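Local coordinates for phosphoinositol-specific phospholipase C (Pseudomonas sp., PDB 5FYP), which probably cleaves phosphoinositides as a calcium-dependent, phosphoinositide-specific phospholipase C of a Gram-negative bacterium, at residues Leu148-Pro151 against Gln152-Ala155. Sequence-based numbering, arbitrary orientation.
Sequences LFTP and QDLA
A capping box between Thr150 and Asp153 starts helix 151-158, with Thr150 as its N-cap. The carboxylate of Asp153 reaches back over the first turn, and its OD2 accepts from the backbone N of Thr150 at 2.8 Å (N-H...O angle 156°). This donor meets OD2 on the anti side, 33° out of the carboxylate plane. The Asp153 CG lies beside its own backbone N and anti to the carbonyl carbon (chi1 -59°), which brings OD2 within reach of the Thr150 N-H. In return, the N of Asp153 gives a weak bond to the Thr150 OG1, 3.5 Å away, and the same hydroxyl lies 3.0 Å from the Asp153 OD2. With an alanine here in place of Asp153, the Thr150 N-H is likely to lose its acceptor, and the hydroxyl one of the groups that hold its rotation. Pro151, which has no N-H to offer, occupies the first helical position after the cap, and regular helical bonding begins here: Leu154 N donates to Thr150 O at 3.1 Å, and Ala155 N to Pro151 O at 2.9 Å.

One residue ahead of the box, Phe149 has CG anti to its backbone N, which lays the ring along the opening turn. Phe149 CE1 comes within 3.6 Å of the Asp153 CB, the ring meeting the helix turn obliquely, while CZ approaches the Leu154 CB at 3.9 Å. The loop leading into this turn is tied to strand 184-189 of the TIM-barrel-like fold by backbone hydrogen bonds between Phe149 and Val184. Phe210 of strand 210-211 touches Phe149, Pro151 and Leu154, and Leu165 of helix 165-168 packs against Pro151, Leu154 and Ala155.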
loop_
_atom_site.group_PDB
_atom_site.type_symbol
_atom_site.label_atom_id
_atom_site.label_comp_id
_atom_site.label_asym_id
_atom_site.label_seq_id
_atom_site.Cartn_x
_atom_site.Cartn_y
_atom_site.Cartn_z
ATOM N N LEU A 148 -0.107 -3.587 -12.680
ATOM C CA LEU A 148 -0.196 -2.400 -11.811
ATOM C C LEU A 148 -1.329 -1.463 -12.193
ATOM O O LEU A 148 -1.653 -1.279 -13.381
ATOM C CB LEU A 148 1.112 -1.624 -11.819
ATOM C CG LEU A 148 2.326 -2.394 -11.289
ATOM C CD1 LEU A 148 3.518 -1.473 -11.278
ATOM C CD2 LEU A 148 2.087 -2.958 -9.922
ATOM N N PHE A 149 -1.922 -0.886 -11.166
ATOM C CA PHE A 149 -2.796 0.279 -11.252
ATOM C C PHE A 149 -2.064 1.389 -10.485
ATOM O O PHE A 149 -1.730 1.194 -9.331
ATOM C CB PHE A 149 -4.154 -0.026 -10.626
ATOM C CG PHE A 149 -5.110 1.129 -10.627
ATOM C CD1 PHE A 149 -5.840 1.443 -11.746
ATOM C CD2 PHE A 149 -5.309 1.892 -9.485
ATOM C CE1 PHE A 149 -6.743 2.498 -11.760
ATOM C CE2 PHE A 149 -6.204 2.948 -9.493
ATOM C CZ PHE A 149 -6.914 3.259 -10.628
ATOM N N THR A 150 -1.799 2.499 -11.162
ATOM C CA THR A 150 -0.904 3.535 -10.663
ATOM C C THR A 150 -1.628 4.868 -10.469
ATOM O O THR A 150 -2.768 5.041 -10.906
ATOM C CB THR A 150 0.230 3.756 -11.646
ATOM O OG1 THR A 150 -0.326 4.390 -12.816
ATOM C CG2 THR A 150 0.934 2.446 -12.021
ATOM N N PRO A 151 -0.945 5.843 -9.864
ATOM C CA PRO A 151 -1.573 7.166 -9.700
ATOM C C PRO A 151 -2.074 7.794 -10.997
ATOM O O PRO A 151 -3.174 8.332 -11.037
ATOM C CB PRO A 151 -0.482 7.968 -9.016
ATOM C CG PRO A 151 0.287 6.969 -8.192
ATOM C CD PRO A 151 0.293 5.734 -9.065
ATOM N N GLN A 152 -1.294 7.719 -12.061
ATOM C CA GLN A 152 -1.778 8.255 -13.325
ATOM C C GLN A 152 -3.045 7.549 -13.815
ATOM O O GLN A 152 -3.909 8.166 -14.424
ATOM C CB GLN A 152 -0.689 8.153 -14.370
ATOM C CG GLN A 152 -1.096 8.635 -15.754
ATOM C CD GLN A 152 -1.441 10.106 -15.775
ATOM O OE1 GLN A 152 -0.555 10.927 -15.687
ATOM N NE2 GLN A 152 -2.718 10.441 -15.929
ATOM N N ASP A 153 -3.145 6.244 -13.583
ATOM C CA ASP A 153 -4.352 5.529 -13.971
ATOM C C ASP A 153 -5.563 6.080 -13.237
ATOM O O ASP A 153 -6.641 6.252 -13.807
ATOM C CB ASP A 153 -4.185 4.046 -13.715
ATOM C CG ASP A 153 -3.011 3.455 -14.476
ATOM O OD1 ASP A 153 -2.724 3.897 -15.626
ATOM O OD2 ASP A 153 -2.399 2.490 -13.947
ATOM N N LEU A 154 -5.410 6.338 -11.931
ATOM C CA LEU A 154 -6.484 6.916 -11.145
ATOM C C LEU A 154 -6.818 8.314 -11.634
ATOM O O LEU A 154 -7.977 8.687 -11.763
ATOM C CB LEU A 154 -6.098 6.927 -9.680
ATOM C CG LEU A 154 -7.151 7.545 -8.741
ATOM C CD1 LEU A 154 -8.478 6.819 -8.770
ATOM C CD2 LEU A 154 -6.569 7.581 -7.341
ATOM N N ALA A 155 -5.788 9.095 -11.917
ATOM C CA ALA A 155 -5.965 10.469 -12.400
ATOM C C ALA A 155 -6.771 10.501 -13.692
ATOM O O ALA A 155 -7.730 11.273 -13.832
ATOM C CB ALA A 155 -4.616 11.134 -12.563
#